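Local coordinates for 3-hydroxyisobutyrate dehydrogenase (Thermus thermophilus, PDB 2CVZ), which probably catalyses the NADP-dependent oxidation of 3-hydroxyisobutyrate to methylmalonate semialdehyde, a step of valine catabolism, at residues 5-10 / 48-53; 25-30 / 53-58; 83-88 / 140-145. One frame throughout, in Å; residues are numbered along the deposited sequence.

Interaction 1. Residues 5-10 / 48-53; sequences AFIGLG and VPLERV. With NDP (NADPH dihydro-nicotinamide-adenine-dinucleotide phosphate), chain G.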
loop_
_atom_site.group_PDB
_atom_site.type_symbol
_atom_site.label_atom_id
_atom_site.label_comp_id
_atom_site.label_asym_id
_atom_site.label_seq_id
_atom_site.Cartn_x
_atom_site.Cartn_y
_atom_site.Cartn_z
ATOM N N ALA C 5 42.883 -12.462 5.556
ATOM C CA ALA C 5 42.772 -12.153 4.139
ATOM C C ALA C 5 41.410 -11.555 3.866
ATOM O O ALA C 5 40.447 -11.862 4.564
ATOM C CB ALA C 5 42.969 -13.417 3.310
ATOM N N PHE C 6 41.329 -10.697 2.855
ATOM C CA PHE C 6 40.062 -10.069 2.511
ATOM C C PHE C 6 39.773 -10.237 1.025
ATOM O O PHE C 6 40.650 -10.029 0.179
ATOM C CB PHE C 6 40.095 -8.578 2.856
ATOM C CG PHE C 6 38.731 -7.975 3.059
ATOM C CD1 PHE C 6 38.221 -7.797 4.343
ATOM C CD2 PHE C 6 37.945 -7.607 1.969
ATOM C CE1 PHE C 6 36.944 -7.263 4.538
ATOM C CE2 PHE C 6 36.670 -7.073 2.154
ATOM C CZ PHE C 6 36.169 -6.900 3.439
ATOM N N ILE C 7 38.538 -10.617 0.715
ATOM C CA ILE C 7 38.110 -10.808 -0.665
ATOM C C ILE C 7 36.987 -9.832 -0.990
ATOM O O ILE C 7 35.983 -9.782 -0.281
ATOM C CB ILE C 7 37.589 -12.243 -0.895
ATOM C CG1 ILE C 7 38.720 -13.252 -0.684
ATOM C CG2 ILE C 7 36.997 -12.361 -2.292
ATOM C CD1 ILE C 7 38.263 -14.698 -0.711
ATOM N N GLY C 8 37.162 -9.060 -2.059
ATOM C CA GLY C 8 36.143 -8.103 -2.452
ATOM C C GLY C 8 36.437 -6.709 -1.937
ATOM O O GLY C 8 35.896 -6.284 -0.916
ATOM N N LEU C 9 37.295 -5.988 -2.654
ATOM C CA LEU C 9 37.670 -4.636 -2.260
ATOM C C LEU C 9 36.765 -3.592 -2.905
ATOM O O LEU C 9 37.215 -2.777 -3.710
ATOM C CB LEU C 9 39.133 -4.378 -2.640
ATOM C CG LEU C 9 40.119 -5.437 -2.136
ATOM C CD1 LEU C 9 41.521 -5.121 -2.637
ATOM C CD2 LEU C 9 40.095 -5.482 -0.610
ATOM N N GLY C 10 35.486 -3.616 -2.540
ATOM C CA GLY C 10 34.538 -2.667 -3.097
ATOM C C GLY C 10 34.379 -1.416 -2.257
ATOM O O GLY C 10 35.271 -1.060 -1.485
ATOM N N VAL C 48 47.446 -10.721 -3.590
ATOM C CA VAL C 48 47.855 -12.059 -4.007
ATOM C C VAL C 48 46.788 -12.755 -4.843
ATOM O O VAL C 48 45.628 -12.347 -4.848
ATOM C CB VAL C 48 48.132 -12.964 -2.783
ATOM C CG1 VAL C 48 49.232 -12.368 -1.920
ATOM C CG2 VAL C 48 46.854 -13.137 -1.973
ATOM N N PRO C 49 47.175 -13.813 -5.580
ATOM C CA PRO C 49 46.178 -14.520 -6.385
ATOM C C PRO C 49 45.217 -15.192 -5.405
ATOM O O PRO C 49 45.616 -15.579 -4.303
ATOM C CB PRO C 49 47.016 -15.520 -7.179
ATOM C CG PRO C 49 48.182 -15.780 -6.273
ATOM C CD PRO C 49 48.514 -14.396 -5.773
ATOM N N LEU C 50 43.959 -15.320 -5.807
ATOM C CA LEU C 50 42.926 -15.903 -4.960
ATOM C C LEU C 50 43.328 -17.131 -4.148
ATOM O O LEU C 50 42.930 -17.266 -2.992
ATOM C CB LEU C 50 41.693 -16.232 -5.804
ATOM C CG LEU C 50 40.464 -16.708 -5.030
ATOM C CD1 LEU C 50 40.074 -15.666 -3.990
ATOM C CD2 LEU C 50 39.319 -16.954 -5.997
ATOM N N GLU C 51 44.120 -18.019 -4.739
ATOM C CA GLU C 51 44.534 -19.238 -4.050
ATOM C C GLU C 51 45.225 -19.007 -2.704
ATOM O O GLU C 51 44.987 -19.740 -1.744
ATOM C CB GLU C 51 45.459 -20.066 -4.948
ATOM C CG GLU C 51 45.708 -21.474 -4.426
ATOM C CD GLU C 51 46.871 -22.161 -5.117
ATOM O OE1 GLU C 51 46.926 -22.130 -6.365
ATOM O OE2 GLU C 51 47.728 -22.738 -4.408
ATOM N N ARG C 52 46.080 -17.991 -2.635
ATOM C CA ARG C 52 46.814 -17.693 -1.410
ATOM C C ARG C 52 45.940 -17.276 -0.229
ATOM O O ARG C 52 46.394 -17.286 0.915
ATOM C CB ARG C 52 47.859 -16.605 -1.671
ATOM C CG ARG C 52 48.981 -17.026 -2.609
ATOM C CD ARG C 52 50.158 -16.077 -2.471
ATOM N NE ARG C 52 50.654 -16.077 -1.098
ATOM C CZ ARG C 52 51.476 -15.164 -0.594
ATOM N NH1 ARG C 52 51.904 -14.164 -1.351
ATOM N NH2 ARG C 52 51.863 -15.251 0.673
ATOM N N VAL C 53 44.694 -16.909 -0.504
ATOM C CA VAL C 53 43.781 -16.496 0.555
ATOM C C VAL C 53 43.591 -17.610 1.588
ATOM O O VAL C 53 43.378 -17.342 2.772
ATOM C CB VAL C 53 42.408 -16.088 -0.032
ATOM C CG1 VAL C 53 41.410 -15.816 1.086
ATOM C CG2 VAL C 53 42.574 -14.847 -0.895
HETATM P PA NDP G . 30.593 -2.763 -4.553
HETATM O O1A NDP G . 31.293 -1.526 -4.332
HETATM O O2A NDP G . 29.651 -2.989 -5.706
HETATM O O5B NDP G . 31.748 -3.924 -4.561
HETATM C C5B NDP G . 31.384 -5.288 -4.807
HETATM C C4B NDP G . 32.712 -6.027 -4.722
HETATM O O4B NDP G . 32.408 -7.417 -5.015
HETATM C C3B NDP G . 33.799 -5.599 -5.655
HETATM O O3B NDP G . 35.079 -5.730 -4.983
HETATM C C2B NDP G . 33.728 -6.551 -6.785
HETATM O O2B NDP G . 34.875 -6.701 -7.625
HETATM C C1B NDP G . 33.266 -7.789 -6.082
HETATM N N9A NDP G . 32.580 -8.742 -6.996
HETATM C C8A NDP G . 31.376 -8.564 -7.718
HETATM N N7A NDP G . 31.084 -9.641 -8.420
HETATM C C5A NDP G . 32.083 -10.543 -8.178
HETATM C C6A NDP G . 32.350 -11.860 -8.619
HETATM N N6A NDP G . 31.516 -12.468 -9.462
HETATM N N1A NDP G . 33.462 -12.498 -8.175
HETATM C C2A NDP G . 34.305 -11.876 -7.319
HETATM N N3A NDP G . 34.145 -10.637 -6.843
HETATM C C4A NDP G . 33.001 -10.015 -7.315
HETATM O O3 NDP G . 29.810 -3.192 -3.258
HETATM P PN NDP G . 29.599 -2.622 -1.780
HETATM O O1N NDP G . 28.958 -1.311 -1.919
HETATM O O2N NDP G . 30.958 -2.749 -1.156
HETATM O O5D NDP G . 28.674 -3.764 -1.158
HETATM C C5D NDP G . 29.161 -5.128 -0.933
HETATM C C4D NDP G . 28.212 -5.781 0.118
HETATM O O4D NDP G . 28.152 -4.909 1.244
HETATM C C3D NDP G . 26.770 -5.882 -0.390
HETATM O O3D NDP G . 26.205 -7.124 0.054
HETATM C C2D NDP G . 26.087 -4.663 0.171
HETATM O O2D NDP G . 24.684 -4.856 0.165
HETATM C C1D NDP G . 26.789 -4.654 1.593
HETATM N N1N NDP G . 26.751 -3.338 2.303
HETATM C C2N NDP G . 26.983 -2.156 1.546
HETATM C C3N NDP G . 26.952 -0.903 2.283
HETATM C C7N NDP G . 27.190 0.366 1.587
HETATM O O7N NDP G . 26.870 1.476 2.059
HETATM N N7N NDP G . 27.795 0.374 0.383
HETATM C C4N NDP G . 26.700 -0.934 3.662
HETATM C C5N NDP G . 26.480 -2.085 4.362
HETATM C C6N NDP G . 26.506 -3.288 3.686
HETATM P P2B NDP G . 35.264 -5.708 -8.755
HETATM O O1X NDP G . 36.050 -6.556 -9.674
HETATM O O2X NDP G . 36.048 -4.593 -8.157
HETATM O O3X NDP G . 34.002 -5.177 -9.431
#
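Leu50 and Val53, the loop residues that meet Ala5 and Ile7 of strand 4-7, sit on a turn whose shortest polar bond runs 3.0 Å from Arg52 N to Pro49 O. Val53 N follows with a bond to Leu50 O; two amides are thus engaged within the turn, and Val53 and Leu50 present hydrocarbon to the strand.

Val53 is the central piece. With CG1 anti to its backbone N (chi1 173°), that methyl reaches Ala5 CB at 3.6 Å and Ile7 CD1 at 3.8 Å, touching both strand residues with one branch. CG2 lies farther back, 4.2 Å from Ile7 CG1. Ala5 is small enough to let the loop come near the strand, while Ile7 is long enough to span the wider separation two residues on. Its extended chain (chi2 172°) carries CD1 to Leu50 CD1 at 3.9 Å, where the two side chains cross at about a right angle. Leu50 gets there by the end of its side chain, and also touches Trp29 and helix 66-76.

Phe6, on the strand's other face, packs against helix 13-23. The strand then runs into Gly8, Leu9 and Gly10, fitting the GxGxxG turn of a Rossmann fold: Gly8 has backbone angles that suit glycine, and a CB on Gly10 would strike NDP O5B. Leu9 N bonds to Asn30 OD1 and also lies near NDP O3B, at 3.2 Å.

No hydrogen bond crosses between these two segments, which implies that the contact between them rests on apolar burial and the fit of branched side chains.

Interaction 2. Residues 25-30 / 53-58; sequences PTLVWN and VAEARV. With NDP (NADPH dihydro-nicotinamide-adenine-dinucleotide phosphate), chain G.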
loop_
_atom_site.group_PDB
_atom_site.type_symbol
_atom_site.label_atom_id
_atom_site.label_comp_id
_atom_site.label_asym_id
_atom_site.label_seq_id
_atom_site.Cartn_x
_atom_site.Cartn_y
_atom_site.Cartn_z
ATOM N N PRO C 25 48.950 -8.853 9.508
ATOM C CA PRO C 25 49.521 -9.122 8.184
ATOM C C PRO C 25 48.293 -9.511 7.363
ATOM O O PRO C 25 47.611 -10.484 7.698
ATOM C CB PRO C 25 50.441 -10.315 8.438
ATOM C CG PRO C 25 50.861 -10.120 9.868
ATOM C CD PRO C 25 49.563 -9.720 10.530
ATOM N N THR C 26 48.002 -8.766 6.303
ATOM C CA THR C 26 46.799 -9.032 5.524
ATOM C C THR C 26 46.991 -9.269 4.036
ATOM O O THR C 26 47.667 -8.502 3.351
ATOM C CB THR C 26 45.794 -7.867 5.694
ATOM O OG1 THR C 26 45.521 -7.670 7.086
ATOM C CG2 THR C 26 44.492 -8.162 4.962
ATOM N N LEU C 27 46.375 -10.340 3.544
ATOM C CA LEU C 27 46.422 -10.677 2.129
ATOM C C LEU C 27 45.105 -10.201 1.525
ATOM O O LEU C 27 44.046 -10.365 2.132
ATOM C CB LEU C 27 46.544 -12.192 1.937
ATOM C CG LEU C 27 47.703 -12.929 2.610
ATOM C CD1 LEU C 27 47.689 -14.383 2.154
ATOM C CD2 LEU C 27 49.033 -12.271 2.252
ATOM N N VAL C 28 45.159 -9.596 0.344
ATOM C CA VAL C 28 43.935 -9.132 -0.292
ATOM C C VAL C 28 43.848 -9.568 -1.746
ATOM O O VAL C 28 44.862 -9.720 -2.431
ATOM C CB VAL C 28 43.793 -7.586 -0.233
ATOM C CG1 VAL C 28 43.632 -7.129 1.208
ATOM C CG2 VAL C 28 45.008 -6.918 -0.868
ATOM N N TRP C 29 42.621 -9.785 -2.204
ATOM C CA TRP C 29 42.371 -10.180 -3.581
ATOM C C TRP C 29 41.091 -9.518 -4.050
ATOM O O TRP C 29 40.150 -9.345 -3.272
ATOM C CB TRP C 29 42.216 -11.697 -3.705
ATOM C CG TRP C 29 41.882 -12.129 -5.107
ATOM C CD1 TRP C 29 42.762 -12.393 -6.118
ATOM C CD2 TRP C 29 40.570 -12.297 -5.664
ATOM N NE1 TRP C 29 42.080 -12.718 -7.270
ATOM C CE2 TRP C 29 40.733 -12.666 -7.017
ATOM C CE3 TRP C 29 39.271 -12.172 -5.149
ATOM C CZ2 TRP C 29 39.644 -12.912 -7.866
ATOM C CZ3 TRP C 29 38.187 -12.417 -5.993
ATOM C CH2 TRP C 29 38.385 -12.783 -7.337
ATOM N N ASN C 30 41.067 -9.142 -5.322
ATOM C CA ASN C 30 39.900 -8.521 -5.923
ATOM C C ASN C 30 39.833 -8.956 -7.382
ATOM O O ASN C 30 40.865 -9.094 -8.042
ATOM C CB ASN C 30 39.994 -6.995 -5.842
ATOM C CG ASN C 30 38.694 -6.314 -6.227
ATOM O OD1 ASN C 30 37.671 -6.491 -5.566
ATOM N ND2 ASN C 30 38.726 -5.532 -7.302
ATOM N N VAL C 53 44.694 -16.909 -0.504
ATOM C CA VAL C 53 43.781 -16.496 0.555
ATOM C C VAL C 53 43.591 -17.610 1.588
ATOM O O VAL C 53 43.378 -17.342 2.772
ATOM C CB VAL C 53 42.408 -16.088 -0.032
ATOM C CG1 VAL C 53 41.410 -15.816 1.086
ATOM C CG2 VAL C 53 42.574 -14.847 -0.895
ATOM N N ALA C 54 43.686 -18.859 1.139
ATOM C CA ALA C 54 43.521 -20.012 2.023
ATOM C C ALA C 54 44.636 -20.106 3.063
ATOM O O ALA C 54 44.571 -20.923 3.983
ATOM C CB ALA C 54 43.469 -21.293 1.198
ATOM N N GLU C 55 45.660 -19.273 2.914
ATOM C CA GLU C 55 46.778 -19.264 3.852
ATOM C C GLU C 55 46.378 -18.604 5.168
ATOM O O GLU C 55 47.027 -18.801 6.195
ATOM C CB GLU C 55 47.964 -18.500 3.257
ATOM C CG GLU C 55 48.743 -19.246 2.188
ATOM C CD GLU C 55 49.853 -18.401 1.591
ATOM O OE1 GLU C 55 50.517 -17.666 2.354
ATOM O OE2 GLU C 55 50.067 -18.473 0.362
ATOM N N ALA C 56 45.299 -17.827 5.127
ATOM C CA ALA C 56 44.820 -17.099 6.299
ATOM C C ALA C 56 44.080 -17.930 7.342
ATOM O O ALA C 56 43.471 -18.955 7.031
ATOM C CB ALA C 56 43.931 -15.935 5.848
ATOM N N ARG C 57 44.149 -17.466 8.588
ATOM C CA ARG C 57 43.468 -18.106 9.706
ATOM C C ARG C 57 42.024 -17.614 9.656
ATOM O O ARG C 57 41.092 -18.319 10.045
ATOM C CB ARG C 57 44.115 -17.688 11.030
ATOM C CG ARG C 57 43.303 -18.042 12.271
ATOM C CD ARG C 57 43.231 -19.543 12.492
ATOM N NE ARG C 57 44.529 -20.100 12.865
ATOM C CZ ARG C 57 44.748 -21.384 13.127
ATOM N NH1 ARG C 57 43.754 -22.258 13.056
ATOM N NH2 ARG C 57 45.964 -21.792 13.470
ATOM N N VAL C 58 41.853 -16.389 9.171
ATOM C CA VAL C 58 40.533 -15.789 9.048
ATOM C C VAL C 58 40.386 -15.150 7.674
ATOM O O VAL C 58 41.173 -14.285 7.288
ATOM C CB VAL C 58 40.289 -14.702 10.117
ATOM C CG1 VAL C 58 38.855 -14.185 10.011
ATOM C CG2 VAL C 58 40.554 -15.263 11.504
HETATM P PA NDP G . 30.593 -2.763 -4.553
HETATM O O1A NDP G . 31.293 -1.526 -4.332
HETATM O O2A NDP G . 29.651 -2.989 -5.706
HETATM O O5B NDP G . 31.748 -3.924 -4.561
HETATM C C5B NDP G . 31.384 -5.288 -4.807
HETATM C C4B NDP G . 32.712 -6.027 -4.722
HETATM O O4B NDP G . 32.408 -7.417 -5.015
HETATM C C3B NDP G . 33.799 -5.599 -5.655
HETATM O O3B NDP G . 35.079 -5.730 -4.983
HETATM C C2B NDP G . 33.728 -6.551 -6.785
HETATM O O2B NDP G . 34.875 -6.701 -7.625
HETATM C C1B NDP G . 33.266 -7.789 -6.082
HETATM N N9A NDP G . 32.580 -8.742 -6.996
HETATM C C8A NDP G . 31.376 -8.564 -7.718
HETATM N N7A NDP G . 31.084 -9.641 -8.420
HETATM C C5A NDP G . 32.083 -10.543 -8.178
HETATM C C6A NDP G . 32.350 -11.860 -8.619
HETATM N N6A NDP G . 31.516 -12.468 -9.462
HETATM N N1A NDP G . 33.462 -12.498 -8.175
HETATM C C2A NDP G . 34.305 -11.876 -7.319
HETATM N N3A NDP G . 34.145 -10.637 -6.843
HETATM C C4A NDP G . 33.001 -10.015 -7.315
HETATM O O3 NDP G . 29.810 -3.192 -3.258
HETATM P PN NDP G . 29.599 -2.622 -1.780
HETATM O O1N NDP G . 28.958 -1.311 -1.919
HETATM O O2N NDP G . 30.958 -2.749 -1.156
HETATM O O5D NDP G . 28.674 -3.764 -1.158
HETATM C C5D NDP G . 29.161 -5.128 -0.933
HETATM C C4D NDP G . 28.212 -5.781 0.118
HETATM O O4D NDP G . 28.152 -4.909 1.244
HETATM C C3D NDP G . 26.770 -5.882 -0.390
HETATM O O3D NDP G . 26.205 -7.124 0.054
HETATM C C2D NDP G . 26.087 -4.663 0.171
HETATM O O2D NDP G . 24.684 -4.856 0.165
HETATM C C1D NDP G . 26.789 -4.654 1.593
HETATM N N1N NDP G . 26.751 -3.338 2.303
HETATM C C2N NDP G . 26.983 -2.156 1.546
HETATM C C3N NDP G . 26.952 -0.903 2.283
HETATM C C7N NDP G . 27.190 0.366 1.587
HETATM O O7N NDP G . 26.870 1.476 2.059
HETATM N N7N NDP G . 27.795 0.374 0.383
HETATM C C4N NDP G . 26.700 -0.934 3.662
HETATM C C5N NDP G . 26.480 -2.085 4.362
HETATM C C6N NDP G . 26.506 -3.288 3.686
HETATM P P2B NDP G . 35.264 -5.708 -8.755
HETATM O O1X NDP G . 36.050 -6.556 -9.674
HETATM O O2X NDP G . 36.048 -4.593 -8.157
HETATM O O3X NDP G . 34.002 -5.177 -9.431
#
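Val53, which touches Trp29, and Leu27, which touches Glu55, are the buried residues of this contact and give up the most surface to it; their CA atoms, 6.6 Å apart, are the nearest across the two segments. Beside them the CB of Trp29 lies 4.2 Å from Val53 CG2, an apolar contact. Leu27, two residues earlier on the same face of strand 26-29, has its CB facing the loop, and its CD1 reaches Glu55 CB at 4.3 Å. Here the character changes. Glu55 offers only the hydrocarbon base of its side chain to Leu27, while its carboxylate, at the exposed margin, forms a salt bridge with Arg52. A glutamate suits such a border, apolar at the root and charged at the end.

Strand 26-29 is the second strand of the Rossmann-type sheet, next to strand 4-7, and the end of such a strand is where the adenosine ribose is usually read. Many NAD-dependent relatives carry an acidic residue there, so the neutral amide of Asn30 is consistent with use of NADP. Trp29 holds its CG anti to the backbone N (chi1 177°), which takes the indole away from Val53 toward the cofactor, where CZ3 lies 4.1 Å from NDP C2A; the adenine carbon stands at the edge of the indole, near its plane. Asn30 does the polar reading. Besides its bond from Leu9 N, OD1 accepts one from NDP O3B at 2.8 Å, and ND2 donates to NDP O2X of the 2'-phosphate at 3.0 Å, nearly straight at 165°. An aspartate here would probably cost the phosphate its amide donor and set a negative charge against it. ND2 also bonds to Thr32 O, which fixes the second end of the amide.

Interaction 3. Residues 83-88 / 140-145; sequences GTYWVD and ERVRPF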
loop_
_atom_site.group_PDB
_atom_site.type_symbol
_atom_site.label_atom_id
_atom_site.label_comp_id
_atom_site.label_asym_id
_atom_site.label_seq_id
_atom_site.Cartn_x
_atom_site.Cartn_y
_atom_site.Cartn_z
ATOM N N GLY C 83 40.408 -25.510 10.602
ATOM C CA GLY C 83 40.679 -24.565 11.668
ATOM C C GLY C 83 40.571 -23.115 11.229
ATOM O O GLY C 83 40.780 -22.205 12.029
ATOM N N THR C 84 40.248 -22.901 9.958
ATOM C CA THR C 84 40.109 -21.553 9.418
ATOM C C THR C 84 38.700 -21.009 9.653
ATOM O O THR C 84 37.740 -21.770 9.803
ATOM C CB THR C 84 40.400 -21.524 7.897
ATOM O OG1 THR C 84 41.753 -21.934 7.655
ATOM C CG2 THR C 84 40.199 -20.121 7.336
ATOM N N TYR C 85 38.582 -19.687 9.685
ATOM C CA TYR C 85 37.294 -19.044 9.888
ATOM C C TYR C 85 36.948 -18.198 8.676
ATOM O O TYR C 85 37.820 -17.572 8.071
ATOM C CB TYR C 85 37.334 -18.172 11.141
ATOM C CG TYR C 85 37.482 -18.968 12.416
ATOM C CD1 TYR C 85 36.376 -19.563 13.020
ATOM C CD2 TYR C 85 38.732 -19.147 13.006
ATOM C CE1 TYR C 85 36.511 -20.316 14.185
ATOM C CE2 TYR C 85 38.878 -19.900 14.169
ATOM C CZ TYR C 85 37.764 -20.479 14.753
ATOM O OH TYR C 85 37.902 -21.215 15.906
ATOM N N TRP C 86 35.669 -18.194 8.320
ATOM C CA TRP C 86 35.195 -17.421 7.186
ATOM C C TRP C 86 34.198 -16.399 7.710
ATOM O O TRP C 86 33.088 -16.754 8.107
ATOM C CB TRP C 86 34.516 -18.337 6.158
ATOM C CG TRP C 86 34.250 -17.674 4.836
ATOM C CD1 TRP C 86 33.538 -16.527 4.617
ATOM C CD2 TRP C 86 34.706 -18.112 3.549
ATOM N NE1 TRP C 86 33.525 -16.225 3.276
ATOM C CE2 TRP C 86 34.233 -17.180 2.597
ATOM C CE3 TRP C 86 35.468 -19.203 3.107
ATOM C CZ2 TRP C 86 34.499 -17.305 1.227
ATOM C CZ3 TRP C 86 35.733 -19.328 1.742
ATOM C CH2 TRP C 86 35.247 -18.381 0.821
ATOM N N VAL C 87 34.611 -15.134 7.724
ATOM C CA VAL C 87 33.765 -14.045 8.198
ATOM C C VAL C 87 33.170 -13.366 6.972
ATOM O O VAL C 87 33.866 -12.670 6.234
ATOM C CB VAL C 87 34.589 -13.026 9.021
ATOM C CG1 VAL C 87 33.698 -11.873 9.481
ATOM C CG2 VAL C 87 35.211 -13.724 10.227
ATOM N N ASP C 88 31.876 -13.576 6.759
ATOM C CA ASP C 88 31.195 -13.022 5.598
ATOM C C ASP C 88 30.434 -11.727 5.887
ATOM O O ASP C 88 29.363 -11.748 6.497
ATOM C CB ASP C 88 30.251 -14.084 5.028
ATOM C CG ASP C 88 29.643 -13.677 3.708
ATOM O OD1 ASP C 88 30.226 -12.806 3.029
ATOM O OD2 ASP C 88 28.589 -14.244 3.343
ATOM N N GLU C 140 33.647 -15.612 19.674
ATOM C CA GLU C 140 34.657 -15.140 20.612
ATOM C C GLU C 140 36.045 -15.138 19.976
ATOM O O GLU C 140 36.877 -14.286 20.283
ATOM C CB GLU C 140 34.665 -16.024 21.861
ATOM C CG GLU C 140 35.652 -15.577 22.930
ATOM C CD GLU C 140 35.632 -16.471 24.157
ATOM O OE1 GLU C 140 35.976 -17.668 24.030
ATOM O OE2 GLU C 140 35.272 -15.979 25.249
ATOM N N ARG C 141 36.284 -16.092 19.083
ATOM C CA ARG C 141 37.573 -16.214 18.409
ATOM C C ARG C 141 37.798 -15.130 17.353
ATOM O O ARG C 141 38.928 -14.690 17.140
ATOM C CB ARG C 141 37.678 -17.590 17.748
ATOM C CG ARG C 141 39.034 -17.914 17.138
ATOM C CD ARG C 141 40.039 -18.345 18.196
ATOM N NE ARG C 141 41.273 -18.852 17.598
ATOM C CZ ARG C 141 42.145 -18.108 16.924
ATOM N NH1 ARG C 141 41.929 -16.809 16.759
ATOM N NH2 ARG C 141 43.233 -18.665 16.407
ATOM N N VAL C 142 36.728 -14.696 16.693
ATOM C CA VAL C 142 36.855 -13.681 15.651
ATOM C C VAL C 142 36.753 -12.235 16.125
ATOM O O VAL C 142 37.261 -11.334 15.458
ATOM C CB VAL C 142 35.813 -13.891 14.530
ATOM C CG1 VAL C 142 35.988 -15.264 13.910
ATOM C CG2 VAL C 142 34.409 -13.721 15.081
ATOM N N ARG C 143 36.107 -12.008 17.266
ATOM C CA ARG C 143 35.944 -10.650 17.788
ATOM C C ARG C 143 37.189 -9.765 17.710
ATOM O O ARG C 143 37.127 -8.641 17.213
ATOM C CB ARG C 143 35.449 -10.683 19.240
ATOM C CG ARG C 143 33.945 -10.831 19.391
ATOM C CD ARG C 143 33.531 -10.760 20.855
ATOM N NE ARG C 143 32.093 -10.953 21.038
ATOM C CZ ARG C 143 31.168 -10.039 20.761
ATOM N NH1 ARG C 143 31.521 -8.852 20.288
ATOM N NH2 ARG C 143 29.885 -10.318 20.954
ATOM N N PRO C 144 38.339 -10.261 18.194
ATOM C CA PRO C 144 39.574 -9.471 18.164
ATOM C C PRO C 144 40.106 -9.084 16.785
ATOM O O PRO C 144 41.015 -8.263 16.682
ATOM C CB PRO C 144 40.557 -10.345 18.939
ATOM C CG PRO C 144 40.087 -11.726 18.633
ATOM C CD PRO C 144 38.586 -11.594 18.773
ATOM N N PHE C 145 39.537 -9.659 15.730
ATOM C CA PHE C 145 39.991 -9.361 14.374
ATOM C C PHE C 145 39.130 -8.350 13.624
ATOM O O PHE C 145 39.497 -7.911 12.533
ATOM C CB PHE C 145 40.067 -10.655 13.562
ATOM C CG PHE C 145 41.099 -11.617 14.062
ATOM C CD1 PHE C 145 42.450 -11.382 13.837
ATOM C CD2 PHE C 145 40.723 -12.745 14.783
ATOM C CE1 PHE C 145 43.418 -12.261 14.324
ATOM C CE2 PHE C 145 41.680 -13.628 15.275
ATOM C CZ PHE C 145 43.029 -13.387 15.046
#
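Tyr85 and Arg141 are brought together by their torsions. Arg141 starts with CG anti to its backbone N (chi1 -174°) and then bends at chi2 (79°), while the Tyr85 ring is swung to the side away from its own carbonyl carbon. The result sets the aliphatic root of the arginine beside the outer part of the ring: Arg141 CG lies 3.6 Å from Tyr85 CE2 and 3.7 Å from Tyr85 OH. The two side chains run roughly perpendicular to each other. Ring and guanidinium planes are 57° apart, far from a parallel stack, so the methylenes do the touching. Arginine fits this place at the edge of the contact because its methylenes can lie against an aromatic ring while its charged end stays at the partly exposed margin, near Arg57 and, within its own segment, Phe145.

Helix 136-142 joins the parallel neighbouring strands 128-133 and 149-156 as a beta-alpha-beta crossover, and its C-terminal part lies over strand 85-88 of the same sheet. Residues alternate along that strand: Tyr85 and Val87 point at the helix, whereas Trp86 points away and packs on helix 66-76.

The inner, buried half of the contact belongs to Val142. Its CG1 meets Val87 CG2 at 4.1 Å and Tyr85 CB at 4.2 Å, the two valines lying alongside and running opposite ways. Compact, branched side chains suit this place, where Val142 also touches Leu112 and Val87 packs on Val58 and Phe60. Just beyond, Phe145 N bonds to Val142 O at 2.8 Å, turning the chain through a short 3-10 segment.

How the interactions relate
All three contacts rest on one sheet. Interactions 1 and 2 are close partners, their centres about 6 Å apart: they share Val53, which meets neighbouring strands 4-7 and 26-29, and Phe6 N reaches Leu27 O at 2.8 Å between those strands. Segments 5-10 and 25-30 both run to the cofactor, where the bond between Leu9 and Asn30 ties them together. Interaction 3 sits farther along the sheet, its centre about 13 Å from that of interaction 2 and about 16 Å from that of interaction 1. Arg57 O to Tyr85 N, 2.9 Å, joins it to interaction 2. Its Val87 side chain is about 12 Å from NADPH, so it does not touch the cofactor.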